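Local coordinates for protein Isomerase/lactonizing enzyme (Agrobacterium fabrum str. C58, PDB 2NQL) that belongs to the enolase superfamily, pairing a mandelate racemase/muconate lactonizing enzyme-type N-terminal domain with a TIM-barrel domain that holds a sodium ion, at residues Ala6-Phe11 against Phe89-Asp94; Ser96-Val101 against Ala129-Ala134; Phe153-Ser158 against Arg178-Phe183. All coordinates share one frame; numbering follows the deposited sequence. Where two conformers were deposited one is given.

Contact 1 of 3, residues Ala6-Phe11 against Phe89-Asp94; sequences ATVEVF and FVIGRD
Ile91 does most of the touching here, reaching from the turn that follows helix 75-90 to the backbone of Ala6 near the start of strand 5-15. Its CG1 lies 3.6 Å from Ala6 O, and its CG2 and CD1 come close to the same oxygen, so three carbons of one side chain gather around a single carbonyl. Beyond that, the contact is thin and apolar. Val8 sends CG2 to Ile91 CG1 at 4.2 Å, the two side chains running at a slant to each other, and the same methyl lies 4.4 Å from Val90 CG1. In Val8 it is CG1 that stands opposite the backbone N (chi1 179°), which leaves CG2 beside that N and facing the turn. No hydrogen bond joins 6-11 to 89-94.

What presents Ile91 is a type II beta turn from Val90 to Arg93, closed by Arg93 N to Val90 O at 2.9 Å. Gly92 takes its third position with a positive phi of 92°, a conformation that glycine adopts readily. On the strand side, Ala6 and Thr7 both face Thr58 in a classic beta bulge.

Further out, Arg93 forms a salt bridge with Asp104 of helix 98-109, and Val90 packs on Leu105 of the same helix. Val8 also rests on Ile82 and Ala87 of helix 75-90 and on Val55 of strand 50-59. The contact thus lies at the surface of the N-terminal domain, where strand 5-15 of its antiparallel sheet meets the end of helix 75-90.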
ATOM      1  N   ALA A   6     -15.398  21.847  -8.754  1.00 17.56           N
ATOM      2  CA  ALA A   6     -14.851  23.147  -8.405  1.00 21.58           C
ATOM      3  C   ALA A   6     -13.875  23.001  -7.234  1.00 26.89           C
ATOM      4  O   ALA A   6     -12.769  23.532  -7.279  1.00 20.00           O
ATOM      5  CB  ALA A   6     -15.971  24.117  -8.039  1.00 22.55           C
ATOM      6  N   THR A   7     -14.301  22.303  -6.173  1.00 20.62           N
ATOM      7  CA  THR A   7     -13.547  22.252  -4.918  1.00 20.85           C
ATOM      8  C   THR A   7     -13.567  20.853  -4.289  1.00 18.32           C
ATOM      9  O   THR A   7     -14.513  20.070  -4.493  1.00 17.02           O
ATOM     10  CB  THR A   7     -14.046  23.299  -3.873  1.00 24.60           C
ATOM     11  OG1 THR A   7     -15.445  23.108  -3.600  1.00 21.88           O
ATOM     12  CG2 THR A   7     -13.805  24.735  -4.332  1.00 28.38           C
ATOM     13  N   VAL A   8     -12.488  20.537  -3.562  1.00 16.88           N
ATOM     14  CA  VAL A   8     -12.363  19.276  -2.816  1.00 18.49           C
ATOM     15  C   VAL A   8     -11.863  19.684  -1.436  1.00 21.40           C
ATOM     16  O   VAL A   8     -10.783  20.271  -1.301  1.00 18.11           O
ATOM     17  CB  VAL A   8     -11.375  18.282  -3.502  1.00 20.03           C
ATOM     18  CG1 VAL A   8     -11.252  16.975  -2.691  1.00 22.76           C
ATOM     19  CG2 VAL A   8     -11.792  17.973  -4.945  1.00 16.80           C
ATOM     20  N   GLU A   9     -12.673  19.428  -0.412  1.00 17.37           N
ATOM     21  CA  GLU A   9     -12.347  19.842   0.949  1.00 16.91           C
ATOM     22  C   GLU A   9     -12.209  18.590   1.817  1.00 17.51           C
ATOM     23  O   GLU A   9     -13.079  17.706   1.763  1.00 18.88           O
ATOM     24  CB  GLU A   9     -13.471  20.705   1.524  1.00 18.97           C
ATOM     25  CG  GLU A   9     -13.666  22.080   0.855  1.00 22.57           C
ATOM     26  CD  GLU A   9     -14.970  22.710   1.296  1.00 19.57           C
ATOM     27  OE1 GLU A   9     -15.994  22.478   0.613  1.00 22.13           O
ATOM     28  OE2 GLU A   9     -14.959  23.379   2.341  1.00 21.44           O
ATOM     29  N   VAL A  10     -11.129  18.506   2.598  1.00 15.45           N
ATOM     30  CA  VAL A  10     -10.898  17.322   3.456  1.00 15.67           C
ATOM     31  C   VAL A  10     -11.075  17.666   4.930  1.00 15.47           C
ATOM     32  O   VAL A  10     -10.625  18.721   5.390  1.00 18.92           O
ATOM     33  CB  VAL A  10      -9.465  16.752   3.258  1.00 16.60           C
ATOM     34  CG1 VAL A  10      -9.374  15.361   3.859  1.00 15.93           C
ATOM     35  CG2 VAL A  10      -9.144  16.649   1.755  1.00 15.18           C
ATOM     36  N   PHE A  11     -11.716  16.750   5.660  1.00 16.07           N
ATOM     37  CA  PHE A  11     -12.020  16.938   7.075  1.00 15.91           C
ATOM     38  C   PHE A  11     -11.765  15.653   7.836  1.00 12.53           C
ATOM     39  O   PHE A  11     -11.758  14.569   7.254  1.00 14.84           O
ATOM     40  CB  PHE A  11     -13.496  17.270   7.305  1.00 13.80           C
ATOM     41  CG  PHE A  11     -13.977  18.479   6.564  1.00 17.24           C
ATOM     42  CD1 PHE A  11     -13.898  19.743   7.147  1.00 17.34           C
ATOM     43  CD2 PHE A  11     -14.567  18.340   5.310  1.00 18.12           C
ATOM     44  CE1 PHE A  11     -14.380  20.877   6.460  1.00 21.74           C
ATOM     45  CE2 PHE A  11     -15.039  19.477   4.607  1.00 17.58           C
ATOM     46  CZ  PHE A  11     -14.942  20.731   5.194  1.00 20.07           C
ATOM     47  N   PHE A  89      -6.113  16.949  -9.704  1.00 15.69           N
ATOM     48  CA  PHE A  89      -6.473  16.118 -10.847  1.00 18.53           C
ATOM     49  C   PHE A  89      -7.947  15.696 -10.898  1.00 21.48           C
ATOM     50  O   PHE A  89      -8.394  15.048 -11.846  1.00 23.93           O
ATOM     51  CB  PHE A  89      -5.549  14.913 -10.931  1.00 19.49           C
ATOM     52  CG  PHE A  89      -4.130  15.296 -11.252  1.00 18.65           C
ATOM     53  CD1 PHE A  89      -3.779  15.626 -12.563  1.00 20.65           C
ATOM     54  CD2 PHE A  89      -3.172  15.390 -10.256  1.00 18.03           C
ATOM     55  CE1 PHE A  89      -2.480  16.006 -12.880  1.00 19.63           C
ATOM     56  CE2 PHE A  89      -1.875  15.779 -10.551  1.00 21.20           C
ATOM     57  CZ  PHE A  89      -1.526  16.090 -11.876  1.00 15.82           C
ATOM     58  N   VAL A  90      -8.684  16.070  -9.867  1.00 18.56           N
ATOM     59  CA  VAL A  90     -10.149  15.922  -9.863  1.00 18.91           C
ATOM     60  C   VAL A  90     -10.830  17.221 -10.279  1.00 19.70           C
ATOM     61  O   VAL A  90     -11.784  17.191 -11.057  1.00 20.30           O
ATOM     62  CB  VAL A  90     -10.663  15.418  -8.481  1.00 19.42           C
ATOM     63  CG1 VAL A  90     -12.219  15.393  -8.454  1.00 21.89           C
ATOM     64  CG2 VAL A  90     -10.114  14.035  -8.246  1.00 18.55           C
ATOM     65  N   ILE A  91     -10.347  18.348  -9.756  1.00 19.23           N
ATOM     66  CA  ILE A  91     -10.879  19.667 -10.082  1.00 19.72           C
ATOM     67  C   ILE A  91     -10.817  19.914 -11.605  1.00 28.17           C
ATOM     68  O   ILE A  91      -9.780  19.678 -12.253  1.00 21.36           O
ATOM     69  CB  ILE A  91     -10.137  20.774  -9.277  1.00 21.70           C
ATOM     70  CG1 ILE A  91     -10.568  20.756  -7.796  1.00 23.86           C
ATOM     71  CG2 ILE A  91     -10.378  22.165  -9.883  1.00 24.85           C
ATOM     72  CD1 ILE A  91      -9.540  21.371  -6.838  1.00 24.97           C
ATOM     73  N   GLY A  92     -11.944  20.330 -12.180  1.00 23.71           N
ATOM     74  CA  GLY A  92     -12.046  20.465 -13.642  1.00 23.65           C
ATOM     75  C   GLY A  92     -12.569  19.238 -14.362  1.00 24.86           C
ATOM     76  O   GLY A  92     -13.088  19.351 -15.474  1.00 26.33           O
ATOM     77  N   ARG A  93     -12.478  18.057 -13.735  1.00 17.95           N
ATOM     78  CA  ARG A  93     -13.102  16.860 -14.299  1.00 20.88           C
ATOM     79  C   ARG A  93     -14.584  16.923 -13.901  1.00 22.26           C
ATOM     80  O   ARG A  93     -14.965  17.758 -13.087  1.00 22.82           O
ATOM     81  CB  ARG A  93     -12.489  15.566 -13.735  1.00 23.30           C
ATOM     82  CG  ARG A  93     -10.982  15.359 -14.004  1.00 25.31           C
ATOM     83  CD  ARG A  93     -10.729  15.012 -15.453  1.00 24.01           C
ATOM     84  NE  ARG A  93     -11.257  13.719 -15.912  1.00 24.51           N
ATOM     85  CZ  ARG A  93     -10.587  12.566 -15.913  1.00 24.51           C
ATOM     86  NH1 ARG A  93      -9.370  12.506 -15.400  1.00 24.62           N
ATOM     87  NH2 ARG A  93     -11.141  11.450 -16.397  1.00 25.94           N
ATOM     88  N   ASP A  94     -15.389  16.030 -14.453  1.00 23.17           N
ATOM     89  CA  ASP A  94     -16.776  15.945 -14.014  1.00 25.99           C
ATOM     90  C   ASP A  94     -17.160  14.521 -13.631  1.00 26.50           C
ATOM     91  O   ASP A  94     -16.319  13.607 -13.644  1.00 23.93           O
ATOM     92  CB  ASP A  94     -17.711  16.531 -15.069  1.00 23.60           C
ATOM     93  CG  ASP A  94     -17.741  15.715 -16.355  1.00 28.93           C
ATOM     94  OD1 ASP A  94     -17.691  14.467 -16.323  1.00 31.17           O
ATOM     95  OD2 ASP A  94     -17.835  16.342 -17.423  1.00 33.98           O
TER

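Contact 2 of 3, residues Ser96-Val101 against Ala129-Ala134; sequences SDPSAV and ALWDIA
Pro98 leans its CB-CG edge onto one face of the Trp131 indole, the two side chains crossing at about a right angle. CB sits 3.6 Å from the centroid of the five-membered ring and only 9° off the ring normal, a true CH-pi contact, while CG lies over the middle of the whole ring system. The same CG meets Ala134 CB at 3.8 Å, one helical turn beyond Leu130. On the other flank Leu130 brings in a single methyl: CD2 is 3.6 Å from Pro98 CA and 3.7 Å from Val101 CB, so one methyl touches both residues. Leu130 gets there with CG anti to the backbone N (chi1 -156°), and it crosses Val101 at about a right angle.

This is helix-on-helix packing within the N-terminal domain of an enolase-superfamily protein, the first turn of helix 98-109 set against the second half of helix 117-138. Asp97 is the N-cap of the former: its OD1 accepts from Ala100 N at 3.3 Å, met from above the carboxylate plane.

The looser side runs from the edge of the indole to the cap. Ser99 OG lies near the ring plane, 3.5 Å from Trp131 CZ2, but its hydrogen bond goes to Thr296, which also bonds Trp131 NE1. A glycerol, probably from the crystallisation liquor, is bound about 4 Å from the Ser99 side chain. Ser96 and Asp97 are exposed, with their CB atoms directed away from helix 117-138.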
ATOM      1  N   SER A  96     -19.493  12.537 -15.108  1.00 25.43           N
ATOM      2  CA  SER A  96     -20.093  11.732 -16.188  1.00 26.91           C
ATOM      3  C   SER A  96     -19.620  10.281 -16.232  1.00 26.19           C
ATOM      4  O   SER A  96     -20.348   9.384 -16.680  1.00 30.82           O
ATOM      5  CB  SER A  96     -19.912  12.401 -17.560  1.00 28.35           C
ATOM      6  OG  SER A  96     -18.545  12.434 -17.953  1.00 31.92           O
ATOM      7  N   ASP A  97     -18.396  10.048 -15.770  1.00 26.43           N
ATOM      8  CA  ASP A  97     -17.821   8.716 -15.735  1.00 25.45           C
ATOM      9  C   ASP A  97     -16.901   8.645 -14.498  1.00 23.19           C
ATOM     10  O   ASP A  97     -15.690   8.764 -14.637  1.00 23.55           O
ATOM     11  CB  ASP A  97     -17.026   8.495 -17.035  1.00 23.42           C
ATOM     12  CG  ASP A  97     -16.594   7.056 -17.248  1.00 31.34           C
ATOM     13  OD1 ASP A  97     -16.609   6.220 -16.309  1.00 29.44           O
ATOM     14  OD2 ASP A  97     -16.185   6.762 -18.394  1.00 31.65           O
ATOM     15  N   PRO A  98     -17.479   8.473 -13.283  1.00 26.30           N
ATOM     16  CA  PRO A  98     -16.598   8.462 -12.088  1.00 24.16           C
ATOM     17  C   PRO A  98     -15.477   7.412 -12.136  1.00 18.06           C
ATOM     18  O   PRO A  98     -14.352   7.681 -11.643  1.00 21.48           O
ATOM     19  CB  PRO A  98     -17.563   8.196 -10.917  1.00 24.14           C
ATOM     20  CG  PRO A  98     -18.955   8.638 -11.453  1.00 24.59           C
ATOM     21  CD  PRO A  98     -18.909   8.288 -12.928  1.00 23.14           C
ATOM     22  N   SER A  99     -15.755   6.256 -12.742  1.00 17.25           N
ATOM     23  CA  SER A  99     -14.762   5.178 -12.760  1.00 20.32           C
ATOM     24  C   SER A  99     -13.550   5.522 -13.627  1.00 24.76           C
ATOM     25  O   SER A  99     -12.424   5.123 -13.317  1.00 21.21           O
ATOM     26  CB  SER A  99     -15.375   3.852 -13.156  1.00 25.17           C
ATOM     27  OG  SER A  99     -16.280   3.428 -12.143  1.00 26.74           O
ATOM     28  N   ALA A 100     -13.789   6.302 -14.679  1.00 21.05           N
ATOM     29  CA  ALA A 100     -12.702   6.850 -15.493  1.00 23.29           C
ATOM     30  C   ALA A 100     -11.783   7.772 -14.672  1.00 25.54           C
ATOM     31  O   ALA A 100     -10.556   7.703 -14.802  1.00 23.21           O
ATOM     32  CB  ALA A 100     -13.266   7.596 -16.722  1.00 24.76           C
ATOM     33  N   VAL A 101     -12.367   8.617 -13.822  1.00 18.43           N
ATOM     34  CA  VAL A 101     -11.569   9.484 -12.951  1.00 21.95           C
ATOM     35  C   VAL A 101     -10.746   8.652 -11.951  1.00 22.15           C
ATOM     36  O   VAL A 101      -9.528   8.884 -11.813  1.00 19.43           O
ATOM     37  CB  VAL A 101     -12.408  10.564 -12.231  1.00 21.21           C
ATOM     38  CG1 VAL A 101     -11.540  11.395 -11.235  1.00 20.86           C
ATOM     39  CG2 VAL A 101     -13.081  11.511 -13.249  1.00 20.23           C
ATOM     40  N   ALA A 129     -17.511  10.355  -3.276  1.00 16.22           N
ATOM     41  CA  ALA A 129     -18.026  11.708  -3.481  1.00 15.78           C
ATOM     42  C   ALA A 129     -18.418  11.969  -4.943  1.00 14.96           C
ATOM     43  O   ALA A 129     -19.444  12.590  -5.211  1.00 16.30           O
ATOM     44  CB  ALA A 129     -17.053  12.727  -2.995  1.00 17.71           C
ATOM     45  N   LEU A 130     -17.594  11.503  -5.880  1.00 17.33           N
ATOM     46  CA  LEU A 130     -17.901  11.664  -7.301  1.00 16.53           C
ATOM     47  C   LEU A 130     -19.139  10.863  -7.742  1.00 18.40           C
ATOM     48  O   LEU A 130     -19.965  11.391  -8.501  1.00 21.44           O
ATOM     49  CB  LEU A 130     -16.681  11.296  -8.179  1.00 19.81           C
ATOM     50  CG  LEU A 130     -16.643  11.942  -9.570  1.00 33.16           C
ATOM     51  CD1 LEU A 130     -16.592  13.469  -9.535  1.00 22.59           C
ATOM     52  CD2 LEU A 130     -15.441  11.415 -10.321  1.00 32.99           C
ATOM     53  N   TRP A 131     -19.284   9.622  -7.274  1.00 17.24           N
ATOM     54  CA  TRP A 131     -20.532   8.875  -7.541  1.00 17.15           C
ATOM     55  C   TRP A 131     -21.772   9.517  -6.906  1.00 20.36           C
ATOM     56  O   TRP A 131     -22.869   9.465  -7.496  1.00 20.29           O
ATOM     57  CB  TRP A 131     -20.444   7.418  -7.095  1.00 16.56           C
ATOM     58  CG  TRP A 131     -19.734   6.499  -8.045  1.00 19.47           C
ATOM     59  CD1 TRP A 131     -18.447   5.985  -7.921  1.00 20.17           C
ATOM     60  CD2 TRP A 131     -20.250   5.984  -9.274  1.00 18.85           C
ATOM     61  NE1 TRP A 131     -18.166   5.150  -8.994  1.00 21.49           N
ATOM     62  CE2 TRP A 131     -19.243   5.148  -9.844  1.00 21.65           C
ATOM     63  CE3 TRP A 131     -21.476   6.138  -9.955  1.00 25.40           C
ATOM     64  CZ2 TRP A 131     -19.431   4.475 -11.066  1.00 25.79           C
ATOM     65  CZ3 TRP A 131     -21.655   5.459 -11.169  1.00 26.45           C
ATOM     66  CH2 TRP A 131     -20.632   4.657 -11.713  1.00 26.40           C
ATOM     67  N   ASP A 132     -21.598  10.116  -5.725  1.00 15.86           N
ATOM     68  CA  ASP A 132     -22.689  10.876  -5.052  1.00 16.16           C
ATOM     69  C   ASP A 132     -23.137  12.021  -5.970  1.00 21.74           C
ATOM     70  O   ASP A 132     -24.325  12.203  -6.233  1.00 18.22           O
ATOM     71  CB  ASP A 132     -22.192  11.413  -3.705  1.00 18.04           C
ATOM     72  CG  ASP A 132     -23.292  12.050  -2.852  1.00 17.39           C
ATOM     73  OD1 ASP A 132     -24.498  11.887  -3.162  1.00 20.28           O
ATOM     74  OD2 ASP A 132     -22.941  12.724  -1.851  1.00 17.04           O
ATOM     75  N   ILE A 133     -22.175  12.785  -6.469  1.00 16.49           N
ATOM     76  CA  ILE A 133     -22.450  13.870  -7.429  1.00 17.94           C
ATOM     77  C   ILE A 133     -23.122  13.345  -8.710  1.00 17.45           C
ATOM     78  O   ILE A 133     -24.136  13.916  -9.154  1.00 21.63           O
ATOM     79  CB  ILE A 133     -21.163  14.701  -7.728  1.00 18.34           C
ATOM     80  CG1 ILE A 133     -20.771  15.524  -6.491  1.00 15.95           C
ATOM     81  CG2 ILE A 133     -21.392  15.664  -8.903  1.00 17.09           C
ATOM     82  CD1 ILE A 133     -19.334  16.077  -6.534  1.00 18.56           C
ATOM     83  N   ALA A 134     -22.586  12.265  -9.276  1.00 18.17           N
ATOM     84  CA  ALA A 134     -23.114  11.668 -10.509  1.00 20.63           C
ATOM     85  C   ALA A 134     -24.601  11.349 -10.324  1.00 27.84           C
ATOM     86  O   ALA A 134     -25.435  11.657 -11.181  1.00 21.25           O
ATOM     87  CB  ALA A 134     -22.331  10.388 -10.879  1.00 20.39           C
TER

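Contact 3 of 3, residues Phe153-Ser158 against Arg178-Phe183; sequences FPAYVS and RGFNAF
The ring of Phe180 meets strand 153-158 in two ways, and two further rings as well: Trp175 edge-to-face, and Phe342 with the planes within about 5° of parallel. Ala155 O approaches its edge, near the ring plane, 3.5 Å from Phe180 CD1. Val157 CG2 comes in obliquely at 3.5 Å from that same CD1, the two side chains crossing at about a right angle. Val157 has CG2 beside its own N (CG1 trans to that N, chi1 -179°), which turns CG2 to Phe180. Phe183 is also met at a slant, its CD1 3.8 Å from Val157 CB, so Val157 touches both phenylalanine rings. Tyr156 contributes its CB, 3.6 Å from Ala182 CB, while its ring leads away to an edge-to-face contact with Trp237 and its hydroxyl is hydrogen-bonded to Lys184.

Between the backbones, Val157 N donates to Ala182 O at 2.9 Å, tilted 30° from the carbonyl plane, and Phe183 CA makes a C-H...O contact with Val157 O. Just ahead of strand 182-186 a water links the loop to strand 152-158, donating to Ala155 O at 2.7 Å and accepting from Asn181 N. Gly179, in a Schellman motif, ends helix 165-177 and turns the chain toward Phe180.

The two segments belong to the parallel strands of a beta-alpha-beta unit in the TIM-barrel domain: strand 152-158, helix 165-177, strand 182-186. Strand 340-342 pairs with strand 152-158 opposite strand 182-186.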
ATOM      1  N   PHE A 153     -31.454  -5.812   2.289  1.00 19.81           N
ATOM      2  CA  PHE A 153     -30.809  -7.128   2.284  1.00 19.55           C
ATOM      3  C   PHE A 153     -30.422  -7.529   3.698  1.00 17.91           C
ATOM      4  O   PHE A 153     -30.474  -6.682   4.603  1.00 21.08           O
ATOM      5  CB  PHE A 153     -29.588  -7.176   1.319  1.00 21.07           C
ATOM      6  CG  PHE A 153     -28.663  -5.983   1.413  1.00 23.22           C
ATOM      7  CD1 PHE A 153     -27.851  -5.781   2.533  1.00 20.99           C
ATOM      8  CD2 PHE A 153     -28.576  -5.084   0.347  1.00 18.39           C
ATOM      9  CE1 PHE A 153     -26.984  -4.695   2.599  1.00 22.39           C
ATOM     10  CE2 PHE A 153     -27.697  -4.007   0.396  1.00 20.43           C
ATOM     11  CZ  PHE A 153     -26.904  -3.806   1.531  1.00 20.58           C
ATOM     12  N   PRO A 154     -30.087  -8.822   3.914  1.00 20.09           N
ATOM     13  CA  PRO A 154     -29.777  -9.281   5.262  1.00 22.06           C
ATOM     14  C   PRO A 154     -28.575  -8.614   5.919  1.00 24.61           C
ATOM     15  O   PRO A 154     -27.624  -8.221   5.240  1.00 22.12           O
ATOM     16  CB  PRO A 154     -29.502 -10.779   5.044  1.00 22.94           C
ATOM     17  CG  PRO A 154     -30.340 -11.114   3.874  1.00 23.98           C
ATOM     18  CD  PRO A 154     -30.077  -9.963   2.976  1.00 25.13           C
ATOM     19  N   ALA A 155     -28.646  -8.498   7.238  1.00 23.13           N
ATOM     20  CA  ALA A 155     -27.570  -7.950   8.048  1.00 18.79           C
ATOM     21  C   ALA A 155     -27.236  -8.944   9.153  1.00 25.84           C
ATOM     22  O   ALA A 155     -28.143  -9.543   9.743  1.00 23.37           O
ATOM     23  CB  ALA A 155     -28.004  -6.614   8.630  1.00 17.41           C
ATOM     24  N   TYR A 156     -25.946  -9.162   9.410  1.00 18.84           N
ATOM     25  CA  TYR A 156     -25.534  -9.993  10.540  1.00 20.64           C
ATOM     26  C   TYR A 156     -24.916  -9.176  11.643  1.00 21.84           C
ATOM     27  O   TYR A 156     -24.221  -8.181  11.386  1.00 21.08           O
ATOM     28  CB  TYR A 156     -24.627 -11.154  10.120  1.00 18.02           C
ATOM     29  CG  TYR A 156     -23.186 -10.828   9.787  1.00 19.94           C
ATOM     30  CD1 TYR A 156     -22.202 -10.783  10.798  1.00 23.20           C
ATOM     31  CD2 TYR A 156     -22.792 -10.573   8.471  1.00 22.54           C
ATOM     32  CE1 TYR A 156     -20.883 -10.508  10.497  1.00 23.44           C
ATOM     33  CE2 TYR A 156     -21.442 -10.305   8.157  1.00 21.52           C
ATOM     34  CZ  TYR A 156     -20.508 -10.268   9.170  1.00 22.44           C
ATOM     35  OH  TYR A 156     -19.191  -9.998   8.893  1.00 22.28           O
ATOM     36  N   VAL A 157     -25.161  -9.612  12.874  1.00 21.65           N
ATOM     37  CA  VAL A 157     -24.669  -8.930  14.063  1.00 21.67           C
ATOM     38  C   VAL A 157     -23.183  -9.177  14.271  1.00 27.01           C
ATOM     39  O   VAL A 157     -22.694 -10.316  14.284  1.00 28.59           O
ATOM     40  CB  VAL A 157     -25.458  -9.352  15.341  1.00 28.10           C
ATOM     41  CG1 VAL A 157     -24.949  -8.613  16.565  1.00 28.45           C
ATOM     42  CG2 VAL A 157     -26.917  -9.054  15.158  1.00 31.93           C
ATOM     43  N   SER A 158     -22.462  -8.081  14.450  1.00 22.63           N
ATOM     44  CA  SER A 158     -21.059  -8.168  14.714  1.00 23.04           C
ATOM     45  C   SER A 158     -20.804  -7.326  15.958  1.00 28.67           C
ATOM     46  O   SER A 158     -21.377  -6.236  16.126  1.00 32.57           O
ATOM     47  CB  SER A 158     -20.314  -7.588  13.514  1.00 26.74           C
ATOM     48  OG  SER A 158     -18.939  -7.864  13.583  1.00 32.37           O
ATOM     49  N   ARG A 178     -34.452  -9.545  18.521  1.00 27.57           N
ATOM     50  CA  ARG A 178     -34.738  -8.430  17.632  1.00 25.52           C
ATOM     51  C   ARG A 178     -34.830  -8.831  16.149  1.00 27.52           C
ATOM     52  O   ARG A 178     -35.005  -7.969  15.290  1.00 32.21           O
ATOM     53  CB  ARG A 178     -33.683  -7.323  17.812  1.00 23.53           C
ATOM     54  CG  ARG A 178     -33.688  -6.647  19.181  1.00 26.64           C
ATOM     55  CD  ARG A 178     -32.651  -5.532  19.251  1.00 27.52           C
ATOM     56  NE  ARG A 178     -33.017  -4.397  18.395  1.00 30.30           N
ATOM     57  CZ  ARG A 178     -33.628  -3.301  18.833  1.00 32.25           C
ATOM     58  NH1 ARG A 178     -33.940  -3.173  20.123  1.00 32.49           N
ATOM     59  NH2 ARG A 178     -33.936  -2.335  17.979  1.00 29.22           N
ATOM     60  N   GLY A 179     -34.705 -10.116  15.836  1.00 27.93           N
ATOM     61  CA  GLY A 179     -34.969 -10.599  14.471  1.00 26.43           C
ATOM     62  C   GLY A 179     -33.721 -10.853  13.629  1.00 23.91           C
ATOM     63  O   GLY A 179     -33.799 -11.084  12.422  1.00 28.24           O
ATOM     64  N   PHE A 180     -32.560 -10.825  14.269  1.00 25.16           N
ATOM     65  CA  PHE A 180     -31.318 -11.189  13.608  1.00 25.45           C
ATOM     66  C   PHE A 180     -31.118 -12.689  13.740  1.00 28.35           C
ATOM     67  O   PHE A 180     -31.439 -13.275  14.773  1.00 31.70           O
ATOM     68  CB  PHE A 180     -30.146 -10.372  14.189  1.00 20.40           C
ATOM     69  CG  PHE A 180     -30.228  -8.898  13.854  1.00 23.18           C
ATOM     70  CD1 PHE A 180     -29.451  -8.353  12.813  1.00 27.73           C
ATOM     71  CD2 PHE A 180     -31.082  -8.055  14.559  1.00 23.38           C
ATOM     72  CE1 PHE A 180     -29.536  -6.997  12.498  1.00 24.84           C
ATOM     73  CE2 PHE A 180     -31.194  -6.697  14.249  1.00 30.33           C
ATOM     74  CZ  PHE A 180     -30.425  -6.164  13.211  1.00 30.96           C
ATOM     75  N   ASN A 181     -30.635 -13.305  12.673  1.00 24.61           N
ATOM     76  CA  ASN A 181     -30.444 -14.745  12.612  0.70 35.05           C
ATOM     77  C   ASN A 181     -28.996 -15.135  12.337  1.00 32.79           C
ATOM     78  O   ASN A 181     -28.652 -16.320  12.298  1.00 28.07           O
ATOM     79  CB  ASN A 181     -31.358 -15.342  11.536  0.70 39.37           C
ATOM     80  CG  ASN A 181     -32.831 -15.180  11.863  0.70 50.58           C
ATOM     81  OD1 ASN A 181     -33.599 -14.633  11.068  0.70 46.64           O
ATOM     82  ND2 ASN A 181     -33.235 -15.659  13.035  0.70 48.98           N
ATOM     83  N   ALA A 182     -28.152 -14.127  12.132  1.00 27.25           N
ATOM     84  CA  ALA A 182     -26.769 -14.348  11.762  1.00 23.54           C
ATOM     85  C   ALA A 182     -25.844 -13.468  12.611  1.00 23.40           C
ATOM     86  O   ALA A 182     -26.177 -12.317  12.926  1.00 23.08           O
ATOM     87  CB  ALA A 182     -26.582 -14.126  10.258  1.00 25.67           C
ATOM     88  N   PHE A 183     -24.728 -14.059  13.042  1.00 21.62           N
ATOM     89  CA  PHE A 183     -23.884 -13.532  14.119  1.00 21.41           C
ATOM     90  C   PHE A 183     -22.433 -13.852  13.812  1.00 20.93           C
ATOM     91  O   PHE A 183     -22.128 -14.867  13.163  1.00 23.39           O
ATOM     92  CB  PHE A 183     -24.231 -14.188  15.478  1.00 24.62           C
ATOM     93  CG  PHE A 183     -25.668 -14.031  15.871  1.00 23.79           C
ATOM     94  CD1 PHE A 183     -26.078 -12.926  16.625  1.00 25.32           C
ATOM     95  CD2 PHE A 183     -26.625 -14.963  15.440  1.00 23.77           C
ATOM     96  CE1 PHE A 183     -27.426 -12.757  16.977  1.00 27.19           C
ATOM     97  CE2 PHE A 183     -27.981 -14.793  15.766  1.00 26.35           C
ATOM     98  CZ  PHE A 183     -28.379 -13.705  16.538  1.00 25.41           C
TER
HETATM   99  O   HOH W   1     -29.489 -11.739  10.593  1.00 27.07           O

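The three contacts come in series along the chain, with no overlap. Contacts 1 and 2 share the N-terminal domain, their centres 11 Å apart, and touch directly: Arg93 NH2 lies 3.7 Å from Val101 CG2. The short link between helices 75-90 and 98-109 carries the packing from the antiparallel sheet to helix 117-138. Contact 3 belongs to the barrel, with its centre about 38 Å from that of contact 1 and about 32 Å from that of contact 2, and it touches neither. Contacts 1 and 3 lie on opposite sides of the chain's centre, reflecting the two-domain build of this superfamily; the sodium ion, bound by Glu240 and Glu266, lies near Tyr156 of contact 3.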